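Long-range contacts in tail spike protein gp49 (Pseudomonas phage LKA1, PDB 4RU4), which acts as a tailspike lyase that cleaves the O-specific polysaccharide of Pseudomonas, probably helping the phage through the host cell envelope during entry: residues I208-V214 with V233-T239; I256-S262 with A283-Y289; H293-T297 with M313-R319. All coordinates share one frame; numbering follows the deposited sequence.

Contact 1: residues I208-V214 with V233-T239. With EDO (1,2-ethanediol), chain S.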
loop_
_atom_site.group_PDB
_atom_site.type_symbol
_atom_site.label_atom_id
_atom_site.label_comp_id
_atom_site.label_asym_id
_atom_site.label_seq_id
_atom_site.Cartn_x
_atom_site.Cartn_y
_atom_site.Cartn_z
ATOM N N ILE B 208 -2.275 -27.401 3.791
ATOM C CA ILE B 208 -2.559 -27.955 2.480
ATOM C C ILE B 208 -1.686 -27.174 1.518
ATOM O O ILE B 208 -1.722 -25.940 1.496
ATOM C CB ILE B 208 -4.055 -27.774 2.116
ATOM C CG1 ILE B 208 -4.956 -28.246 3.266
ATOM C CG2 ILE B 208 -4.399 -28.483 0.794
ATOM C CD1 ILE B 208 -4.761 -29.688 3.665
ATOM N N ALA B 209 -0.874 -27.871 0.741
ATOM C CA ALA B 209 -0.028 -27.167 -0.215
ATOM C C ALA B 209 0.259 -27.934 -1.490
ATOM O O ALA B 209 0.311 -29.164 -1.486
ATOM C CB ALA B 209 1.288 -26.736 0.462
ATOM N N SER B 210 0.425 -27.189 -2.577
ATOM C CA SER B 210 1.070 -27.719 -3.774
ATOM C C SER B 210 0.344 -28.913 -4.330
ATOM O O SER B 210 0.974 -29.954 -4.603
ATOM C CB SER B 210 2.500 -28.101 -3.426
ATOM O OG SER B 210 3.255 -26.934 -3.164
ATOM N N ILE B 211 -0.974 -28.765 -4.471
ATOM C CA ILE B 211 -1.824 -29.776 -5.087
ATOM C C ILE B 211 -2.822 -29.040 -5.988
ATOM O O ILE B 211 -2.963 -27.808 -5.922
ATOM C CB ILE B 211 -2.600 -30.623 -4.048
ATOM C CG1 ILE B 211 -3.483 -29.722 -3.164
ATOM C CG2 ILE B 211 -1.652 -31.481 -3.196
ATOM C CD1 ILE B 211 -4.636 -30.437 -2.451
ATOM N N GLN B 212 -3.477 -29.797 -6.843
ATOM C CA GLN B 212 -4.593 -29.289 -7.631
ATOM C C GLN B 212 -5.843 -30.128 -7.353
ATOM O O GLN B 212 -5.801 -31.361 -7.384
ATOM C CB GLN B 212 -4.256 -29.287 -9.123
ATOM C CG GLN B 212 -5.473 -28.979 -10.030
ATOM C CD GLN B 212 -5.103 -28.658 -11.474
ATOM O OE1 GLN B 212 -5.907 -28.073 -12.190
ATOM N NE2 GLN B 212 -3.895 -29.052 -11.915
ATOM N N ILE B 213 -6.935 -29.453 -7.031
ATOM C CA ILE B 213 -8.228 -30.112 -6.890
ATOM C C ILE B 213 -9.032 -29.758 -8.136
ATOM O O ILE B 213 -9.247 -28.576 -8.411
ATOM C CB ILE B 213 -8.947 -29.589 -5.640
ATOM C CG1 ILE B 213 -8.267 -30.145 -4.398
ATOM C CG2 ILE B 213 -10.464 -29.960 -5.655
ATOM C CD1 ILE B 213 -8.743 -29.475 -3.146
ATOM N N VAL B 214 -9.439 -30.760 -8.922
ATOM C CA VAL B 214 -10.376 -30.484 -10.016
ATOM C C VAL B 214 -11.719 -30.987 -9.541
ATOM O O VAL B 214 -12.032 -32.183 -9.684
ATOM C CB VAL B 214 -9.965 -31.165 -11.309
ATOM C CG1 VAL B 214 -10.958 -30.819 -12.446
ATOM C CG2 VAL B 214 -8.531 -30.750 -11.675
ATOM N N VAL B 233 -3.110 -22.677 3.679
ATOM C CA VAL B 233 -3.309 -23.218 2.318
ATOM C C VAL B 233 -2.358 -22.436 1.417
ATOM O O VAL B 233 -2.382 -21.194 1.418
ATOM C CB VAL B 233 -4.762 -23.036 1.830
ATOM C CG1 VAL B 233 -4.930 -23.577 0.385
ATOM C CG2 VAL B 233 -5.753 -23.728 2.784
ATOM N N ASP B 234 -1.483 -23.126 0.686
ATOM C CA ASP B 234 -0.449 -22.415 -0.061
ATOM C C ASP B 234 -0.190 -23.137 -1.373
ATOM O O ASP B 234 -0.182 -24.374 -1.410
ATOM C CB ASP B 234 0.844 -22.336 0.759
ATOM C CG ASP B 234 1.972 -21.645 0.004
ATOM O OD1 ASP B 234 1.775 -20.504 -0.476
ATOM O OD2 ASP B 234 3.049 -22.260 -0.141
ATOM N N ASP B 235 -0.041 -22.366 -2.443
ATOM C CA ASP B 235 0.362 -22.920 -3.727
ATOM C C ASP B 235 -0.641 -23.990 -4.195
ATOM O O ASP B 235 -0.246 -25.033 -4.694
ATOM C CB ASP B 235 1.791 -23.488 -3.570
ATOM C CG ASP B 235 2.410 -23.925 -4.878
ATOM O OD1 ASP B 235 2.091 -23.312 -5.922
ATOM O OD2 ASP B 235 3.230 -24.884 -4.852
ATOM N N VAL B 236 -1.942 -23.745 -4.038
ATOM C CA VAL B 236 -2.914 -24.715 -4.530
ATOM C C VAL B 236 -3.638 -24.195 -5.756
ATOM O O VAL B 236 -3.778 -22.981 -5.953
ATOM C CB VAL B 236 -3.956 -25.206 -3.478
ATOM C CG1 VAL B 236 -3.259 -25.770 -2.224
ATOM C CG2 VAL B 236 -4.955 -24.108 -3.138
ATOM N N THR B 237 -4.096 -25.124 -6.575
ATOM C CA THR B 237 -4.959 -24.784 -7.685
ATOM C C THR B 237 -6.307 -25.465 -7.446
ATOM O O THR B 237 -6.349 -26.651 -7.193
ATOM C CB THR B 237 -4.344 -25.238 -9.024
ATOM O OG1 THR B 237 -3.083 -24.583 -9.197
ATOM C CG2 THR B 237 -5.256 -24.844 -10.196
ATOM N N VAL B 238 -7.407 -24.717 -7.476
ATOM C CA VAL B 238 -8.707 -25.345 -7.249
ATOM C C VAL B 238 -9.674 -24.905 -8.329
ATOM O O VAL B 238 -9.803 -23.714 -8.590
ATOM C CB VAL B 238 -9.286 -24.947 -5.876
ATOM C CG1 VAL B 238 -10.638 -25.641 -5.648
ATOM C CG2 VAL B 238 -8.282 -25.287 -4.727
ATOM N N THR B 239 -10.353 -25.851 -8.960
ATOM C CA THR B 239 -11.453 -25.500 -9.842
ATOM C C THR B 239 -12.682 -26.254 -9.380
ATOM O O THR B 239 -12.578 -27.317 -8.754
ATOM C CB THR B 239 -11.174 -25.838 -11.328
ATOM O OG1 THR B 239 -11.106 -27.265 -11.500
ATOM C CG2 THR B 239 -9.884 -25.172 -11.789
HETATM C C1 EDO S . -1.302 -21.650 -7.948
HETATM O O1 EDO S . -0.509 -20.462 -7.896
HETATM C C2 EDO S . -0.538 -22.738 -8.675
HETATM O O2 EDO S . 0.785 -22.756 -8.164
HETATM O O HOH W 1 -1.365 -26.325 -7.891
#
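S210 OG and D235 OD2 meet at the bends of two successive coils. The S210 hydroxyl OG donates to D235 OD2 at 2.7 Å, coming to the anti side of the carboxylate from 23° outside its plane; this holds for the conformer of D235 described here, one of two. With CG anti to the backbone N (chi1 -172°), OD2 is placed beside S210 OG, while OD1 accepts a bond from O2 of an ethanediol that also reaches N258 O and R232 of a second subunit. Both residues have left-handed backbone angles, which turn the two chains in step. S210 N donates to D234 O at 3.1 Å and more weakly to D235 O. Past the bend, T237 N bonds I211 O at 3.0 Å, I213 N bonds T237 O, and T239 N bonds I213 O; water 1 gives a proton to I211 O and also bonds T237 OG1.

On the outer face the extended Q212 runs alongside T237, CG lying 4.0 Å from T237 CB, and its NE2 is held farther on by A96 O. Facing inward, V236 CG1 sits 4.1 Å from I211 CG1, and I213 CB approaches V238 CG1. I100 and I91 pack on I211, and I261 on V236 and V238, so the same apolar column continues into the coils before and after. Two parallel strand pairs joined across a tight bend with one left-handed residue per chain, apolar inside and largely polar outside, are characteristic of adjacent coils in a parallel beta-helix of the pectin lyase type.

Contact 2: residues I256-S262 with A283-Y289. With NA (sodium ion), chain Y; EDO (1,2-ethanediol), chain T; EDO (1,2-ethanediol), chain S.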
loop_
_atom_site.group_PDB
_atom_site.type_symbol
_atom_site.label_atom_id
_atom_site.label_comp_id
_atom_site.label_asym_id
_atom_site.label_seq_id
_atom_site.Cartn_x
_atom_site.Cartn_y
_atom_site.Cartn_z
ATOM N N ILE B 256 -4.626 -18.149 3.125
ATOM C CA ILE B 256 -4.434 -18.797 1.831
ATOM C C ILE B 256 -3.525 -17.912 0.992
ATOM O O ILE B 256 -3.785 -16.708 0.846
ATOM C CB ILE B 256 -5.730 -19.084 1.089
ATOM C CG1 ILE B 256 -5.424 -19.669 -0.308
ATOM C CG2 ILE B 256 -6.617 -17.817 0.940
ATOM C CD1 ILE B 256 -6.618 -20.427 -0.899
ATOM N N THR B 257 -2.458 -18.498 0.450
ATOM C CA THR B 257 -1.426 -17.702 -0.242
ATOM C C THR B 257 -1.039 -18.341 -1.587
ATOM O O THR B 257 -1.084 -19.573 -1.739
ATOM C CB THR B 257 -0.150 -17.592 0.620
ATOM O OG1 THR B 257 0.226 -18.912 1.073
ATOM C CG2 THR B 257 -0.404 -16.691 1.848
ATOM N N ASN B 258 -0.634 -17.512 -2.550
ATOM C CA ASN B 258 -0.017 -18.043 -3.786
ATOM C C ASN B 258 -0.867 -19.097 -4.532
ATOM O O ASN B 258 -0.333 -20.038 -5.149
ATOM C CB ASN B 258 1.353 -18.619 -3.435
ATOM C CG ASN B 258 2.146 -17.698 -2.497
ATOM O OD1 ASN B 258 2.259 -16.502 -2.760
ATOM N ND2 ASN B 258 2.672 -18.250 -1.386
ATOM N N SER B 259 -2.188 -18.931 -4.497
ATOM C CA SER B 259 -3.099 -19.961 -4.999
ATOM C C SER B 259 -3.964 -19.455 -6.150
ATOM O O SER B 259 -4.216 -18.258 -6.259
ATOM C CB SER B 259 -3.970 -20.508 -3.849
ATOM O OG SER B 259 -3.113 -21.047 -2.853
ATOM N N ASN B 260 -4.410 -20.369 -6.998
ATOM C CA ASN B 260 -5.291 -20.024 -8.110
ATOM C C ASN B 260 -6.602 -20.757 -7.903
ATOM O O ASN B 260 -6.646 -21.972 -7.961
ATOM C CB ASN B 260 -4.679 -20.395 -9.468
ATOM C CG ASN B 260 -3.636 -19.366 -9.935
ATOM O OD1 ASN B 260 -2.994 -18.718 -9.112
ATOM N ND2 ASN B 260 -3.495 -19.196 -11.247
ATOM N N ILE B 261 -7.660 -19.995 -7.676
ATOM C CA ILE B 261 -8.953 -20.557 -7.344
ATOM C C ILE B 261 -9.966 -20.105 -8.387
ATOM O O ILE B 261 -10.091 -18.899 -8.673
ATOM C CB ILE B 261 -9.452 -20.057 -5.974
ATOM C CG1 ILE B 261 -8.360 -20.191 -4.885
ATOM C CG2 ILE B 261 -10.746 -20.814 -5.598
ATOM C CD1 ILE B 261 -7.823 -21.632 -4.719
ATOM N N SER B 262 -10.699 -21.056 -8.966
ATOM C CA SER B 262 -11.680 -20.720 -10.007
ATOM C C SER B 262 -12.982 -21.478 -9.791
ATOM O O SER B 262 -13.021 -22.698 -9.952
ATOM C CB SER B 262 -11.120 -21.051 -11.403
ATOM O OG SER B 262 -12.056 -20.743 -12.429
ATOM N N ALA B 283 -6.141 -13.523 2.560
ATOM C CA ALA B 283 -5.679 -14.091 1.285
ATOM C C ALA B 283 -4.589 -13.207 0.710
ATOM O O ALA B 283 -4.687 -11.988 0.750
ATOM C CB ALA B 283 -6.840 -14.178 0.290
ATOM N N ASP B 284 -3.560 -13.821 0.129
ATOM C CA ASP B 284 -2.408 -13.065 -0.296
ATOM C C ASP B 284 -1.855 -13.684 -1.568
ATOM O O ASP B 284 -1.614 -14.913 -1.634
ATOM C CB ASP B 284 -1.316 -13.060 0.785
ATOM C CG ASP B 284 -0.280 -11.971 0.564
ATOM O OD1 ASP B 284 0.185 -11.795 -0.568
ATOM O OD2 ASP B 284 0.068 -11.256 1.533
ATOM N N ASN B 285 -1.663 -12.816 -2.555
ATOM C CA ASN B 285 -1.047 -13.213 -3.815
ATOM C C ASN B 285 -1.827 -14.325 -4.511
ATOM O O ASN B 285 -1.229 -15.269 -5.029
ATOM C CB ASN B 285 0.385 -13.670 -3.590
ATOM C CG ASN B 285 1.200 -13.605 -4.858
ATOM O OD1 ASN B 285 0.919 -12.783 -5.738
ATOM N ND2 ASN B 285 2.191 -14.475 -4.980
ATOM N N CYS B 286 -3.155 -14.217 -4.515
ATOM C CA CYS B 286 -3.999 -15.207 -5.180
ATOM C C CYS B 286 -4.641 -14.663 -6.449
ATOM O O CYS B 286 -5.000 -13.471 -6.505
ATOM C CB CYS B 286 -5.117 -15.673 -4.244
ATOM S SG CYS B 286 -4.528 -16.636 -2.819
ATOM N N LYS B 287 -4.811 -15.540 -7.444
ATOM C CA LYS B 287 -5.585 -15.212 -8.654
ATOM C C LYS B 287 -6.897 -15.959 -8.546
ATOM O O LYS B 287 -6.903 -17.190 -8.373
ATOM C CB LYS B 287 -4.817 -15.615 -9.935
ATOM C CG LYS B 287 -5.574 -15.316 -11.254
ATOM C CD LYS B 287 -4.629 -15.376 -12.489
ATOM C CE LYS B 287 -5.439 -15.241 -13.810
ATOM N NZ LYS B 287 -6.153 -16.525 -14.100
ATOM N N VAL B 288 -8.016 -15.228 -8.573
ATOM C CA VAL B 288 -9.291 -15.828 -8.237
ATOM C C VAL B 288 -10.391 -15.431 -9.236
ATOM O O VAL B 288 -10.497 -14.252 -9.645
ATOM C CB VAL B 288 -9.723 -15.440 -6.793
ATOM C CG1 VAL B 288 -10.970 -16.215 -6.380
ATOM C CG2 VAL B 288 -8.576 -15.664 -5.780
ATOM N N TYR B 289 -11.179 -16.418 -9.650
ATOM C CA TYR B 289 -12.416 -16.187 -10.403
ATOM C C TYR B 289 -13.559 -16.908 -9.709
ATOM O O TYR B 289 -13.387 -18.036 -9.270
ATOM C CB TYR B 289 -12.343 -16.722 -11.853
ATOM C CG TYR B 289 -13.699 -16.669 -12.507
ATOM C CD1 TYR B 289 -14.198 -15.476 -13.047
ATOM C CD2 TYR B 289 -14.534 -17.794 -12.512
ATOM C CE1 TYR B 289 -15.454 -15.422 -13.616
ATOM C CE2 TYR B 289 -15.801 -17.743 -13.060
ATOM C CZ TYR B 289 -16.261 -16.554 -13.598
ATOM O OH TYR B 289 -17.527 -16.533 -14.153
HETATM NA NA NA Y . -12.049 -22.709 -14.679
HETATM C C1 EDO T . -7.788 -18.384 -11.320
HETATM O O1 EDO T . -6.687 -18.614 -12.214
HETATM C C2 EDO T . -9.023 -18.041 -12.136
HETATM O O2 EDO T . -8.863 -16.834 -12.895
HETATM C C1 EDO S . -1.302 -21.650 -7.948
HETATM O O1 EDO S . -0.509 -20.462 -7.896
HETATM C C2 EDO S . -0.538 -22.738 -8.675
HETATM O O2 EDO S . 0.785 -22.756 -8.164
HETATM O O HOH W 2 1.893 -14.562 -0.336
HETATM O O HOH W 3 -1.400 -17.059 -7.362
HETATM O O HOH W 4 -12.479 -25.354 -15.008
#
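Strands 260-262 and 287-289 run parallel, their axes 4.7 Å apart at closest with only 3° between their directions, and strands 256-257 and 283-284 pair in the same register before the bend. They are successive coils of a pectin lyase-like parallel beta-helix. Backbone bonds hold both parts: N258 N to D284 O, then K287 N to S259 O and Y289 N to I261 O.

At the bend the N258 and N285 side chains cross at a slant, their amide planes 80° apart. N285 ND2 donates to N258 OD1 at 3.0 Å with an angle of 165° at the hydrogen, striking a lone pair in the carbonyl plane and leaving nearly within its own amide plane. N258 ND2 is taken by D234 of the preceding coil, so the amide of N258 is gripped at both ends and its rotation is set.

Inside the coil, S259 OG donates to T257 O from above the carbonyl plane at 2.7 Å and itself accepts V236 N, which satisfies a buried hydroxyl. C286 SG, 3.7 Å from S259 N, accepts a weak bond and rests 4.0 Å from I256 CG1. Beside it I256 CG2 touches A283 CB at 3.7 Å, and I273 closes over I256, I261 and V288.

The opposite face meets a second subunit. R184 there makes a cation-pi contact with Y289, and D253 accepts N260 ND2. S262 OG, in one of two conformers, approaches a sodium ion. K287 CB passes 3.7 Å from N260 OD1, and the chain then runs out extended before bending at its end. There NZ bonds O1 and O2 of one ethanediol and pairs with E172 OE1 of the second subunit.

Contact 3: residues H293-T297 with M313-R319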
loop_
_atom_site.group_PDB
_atom_site.type_symbol
_atom_site.label_atom_id
_atom_site.label_comp_id
_atom_site.label_asym_id
_atom_site.label_seq_id
_atom_site.Cartn_x
_atom_site.Cartn_y
_atom_site.Cartn_z
ATOM N N HIS B 293 -18.885 -13.927 -6.396
ATOM C CA HIS B 293 -17.908 -13.195 -5.600
ATOM C C HIS B 293 -16.594 -13.941 -5.576
ATOM O O HIS B 293 -16.532 -15.026 -5.038
ATOM C CB HIS B 293 -18.382 -13.072 -4.167
ATOM C CG HIS B 293 -19.720 -12.424 -4.029
ATOM N ND1 HIS B 293 -20.118 -11.361 -4.818
ATOM C CD2 HIS B 293 -20.757 -12.698 -3.202
ATOM C CE1 HIS B 293 -21.333 -10.989 -4.456
ATOM N NE2 HIS B 293 -21.749 -11.796 -3.492
ATOM N N ALA B 294 -15.554 -13.363 -6.154
ATOM C CA ALA B 294 -14.255 -14.039 -6.188
ATOM C C ALA B 294 -13.777 -14.313 -4.765
ATOM O O ALA B 294 -13.339 -15.410 -4.442
ATOM C CB ALA B 294 -13.218 -13.184 -6.948
ATOM N N ILE B 295 -13.795 -13.284 -3.935
ATOM C CA ILE B 295 -13.538 -13.456 -2.514
ATOM C C ILE B 295 -14.734 -12.856 -1.792
ATOM O O ILE B 295 -15.299 -11.829 -2.231
ATOM C CB ILE B 295 -12.212 -12.788 -2.072
ATOM C CG1 ILE B 295 -11.022 -13.425 -2.815
ATOM C CG2 ILE B 295 -12.036 -12.861 -0.547
ATOM C CD1 ILE B 295 -9.636 -12.877 -2.354
ATOM N N ALA B 296 -15.143 -13.504 -0.702
ATOM C CA ALA B 296 -16.280 -13.033 0.070
ATOM C C ALA B 296 -16.009 -13.258 1.540
ATOM O O ALA B 296 -15.093 -13.998 1.901
ATOM C CB ALA B 296 -17.530 -13.776 -0.336
ATOM N N THR B 297 -16.799 -12.608 2.390
ATOM C CA THR B 297 -16.824 -12.952 3.794
ATOM C C THR B 297 -18.294 -13.064 4.197
ATOM O O THR B 297 -19.168 -12.457 3.564
ATOM C CB THR B 297 -16.085 -11.878 4.671
ATOM O OG1 THR B 297 -16.807 -10.637 4.628
ATOM C CG2 THR B 297 -14.655 -11.644 4.158
ATOM N N MET B 313 -7.413 -8.964 2.562
ATOM C CA MET B 313 -7.143 -9.512 1.243
ATOM C C MET B 313 -6.096 -8.617 0.581
ATOM O O MET B 313 -6.322 -7.418 0.409
ATOM C CB MET B 313 -8.412 -9.528 0.386
ATOM C CG MET B 313 -9.690 -9.914 1.124
ATOM S SD MET B 313 -9.570 -11.459 2.065
ATOM C CE MET B 313 -11.228 -11.483 2.731
ATOM N N ARG B 314 -4.963 -9.192 0.177
ATOM C CA ARG B 314 -3.851 -8.380 -0.300
ATOM C C ARG B 314 -3.234 -8.968 -1.543
ATOM O O ARG B 314 -3.088 -10.193 -1.636
ATOM C CB ARG B 314 -2.772 -8.301 0.776
ATOM C CG ARG B 314 -3.255 -7.594 2.057
ATOM C CD ARG B 314 -2.128 -7.353 3.041
ATOM N NE ARG B 314 -2.562 -6.467 4.119
ATOM C CZ ARG B 314 -2.583 -6.798 5.402
ATOM N NH1 ARG B 314 -2.190 -7.998 5.789
ATOM N NH2 ARG B 314 -2.993 -5.911 6.299
ATOM N N ASN B 315 -2.853 -8.101 -2.476
ATOM C CA ASN B 315 -2.010 -8.526 -3.610
ATOM C C ASN B 315 -2.670 -9.605 -4.494
ATOM O O ASN B 315 -1.981 -10.481 -5.026
ATOM C CB ASN B 315 -0.631 -8.998 -3.114
ATOM C CG ASN B 315 0.027 -8.010 -2.114
ATOM O OD1 ASN B 315 -0.100 -6.806 -2.249
ATOM N ND2 ASN B 315 0.724 -8.543 -1.112
ATOM N N CYS B 316 -3.992 -9.530 -4.652
ATOM C CA CYS B 316 -4.743 -10.484 -5.483
ATOM C C CYS B 316 -5.288 -9.857 -6.756
ATOM O O CYS B 316 -5.472 -8.638 -6.828
ATOM C CB CYS B 316 -5.939 -11.054 -4.707
ATOM S SG CYS B 316 -5.502 -12.010 -3.218
ATOM N N THR B 317 -5.554 -10.690 -7.753
ATOM C CA THR B 317 -6.350 -10.290 -8.922
ATOM C C THR B 317 -7.643 -11.102 -8.878
ATOM O O THR B 317 -7.609 -12.347 -8.765
ATOM C CB THR B 317 -5.610 -10.549 -10.272
ATOM O OG1 THR B 317 -4.523 -9.630 -10.386
ATOM C CG2 THR B 317 -6.544 -10.307 -11.474
ATOM N N LEU B 318 -8.769 -10.404 -8.935
ATOM C CA LEU B 318 -10.076 -11.016 -8.774
ATOM C C LEU B 318 -10.929 -10.713 -10.012
ATOM O O LEU B 318 -10.915 -9.575 -10.520
ATOM C CB LEU B 318 -10.788 -10.464 -7.514
ATOM C CG LEU B 318 -9.960 -10.421 -6.209
ATOM C CD1 LEU B 318 -10.869 -9.913 -5.058
ATOM C CD2 LEU B 318 -9.426 -11.783 -5.868
ATOM N N ARG B 319 -11.656 -11.719 -10.475
ATOM C CA ARG B 319 -12.622 -11.594 -11.580
ATOM C C ARG B 319 -13.911 -12.331 -11.241
ATOM O O ARG B 319 -13.894 -13.332 -10.508
ATOM C CB ARG B 319 -12.051 -12.178 -12.875
ATOM C CG ARG B 319 -10.829 -11.432 -13.436
ATOM C CD ARG B 319 -10.246 -12.198 -14.669
ATOM N NE ARG B 319 -9.218 -11.412 -15.366
ATOM C CZ ARG B 319 -7.918 -11.438 -15.078
ATOM N NH1 ARG B 319 -7.450 -12.197 -14.084
ATOM N NH2 ARG B 319 -7.070 -10.681 -15.777
#
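I295 pushes inward between M313 and L318, and each of the two flanks it differently. The M313 and I295 side chains run antiparallel alongside one another, each from its own wall: the methionine methyl CE rests 3.6 Å from I295 CG2, with SD close behind at 3.9 Å. The bend of the methionine chain at chi2 (-52°) folds the thioether back along the isoleucine, and CE also reaches T297 CG2 at 3.7 Å, the two side chains meeting at a slant. L318 lies at about a right angle to I295, its CD2 set 3.7 Å from I295 CD1. I295 directs CG1 away from its carbonyl carbon (chi1 -61°), and this spreads its two branches, CG2 to M313 and CG1 with CD1 to L318. At the tip of the longer branch, I295 CD1 comes within 4.3 Å of C316 SG, so the curved segment 313-319 wraps around one isoleucine.

Next to it A294 brings CB to L318 CB at 3.7 Å and against the backbone carbonyl R319 O. The chain turns a corner at 294-295, which points both residues into the coil; strand 296-297 then pairs with strand 271-276 on another wall. Y340 of the following coil packs on I295, M313 and L318, while V288 of the preceding one touches A294 and L318.

This is the stacked apolar interior of a parallel beta-helix, seen across one coil from wall to wall. The two segments share no hydrogen bond; almost wholly methyl, methylene and sulfur surfaces join them, the carbonyl R319 O against A294 CB being the exception, so the fit depends on shape and on the exclusion of water, whereas the outward R319 guanidinium finds its partners, D280 and S185, on a second subunit.

How the contacts relate
The three contacts follow one another in series along the chain, and none nests in or crosses another. Contact 1 closes an 18-residue loop containing strand 221-226; contact 2 closes one of 20 residues containing strand 271-276. Contact 3 closes 15 residues but differs in kind, joining walls through the interior rather than neighbouring strands. Segments 233-239 and 256-262 are themselves neighbours, D234 OD1 lying 2.7 Å from T257 OG1. Segments 283-289 and 313-319 adjoin likewise, with C286 O 3.2 Å from C316 CB. Segments 208-214, 233-239, 256-262, 283-289 and 313-319 thus stack in succession along one side of the helix, and contact 3 ties that side to the wall of strand 296-298.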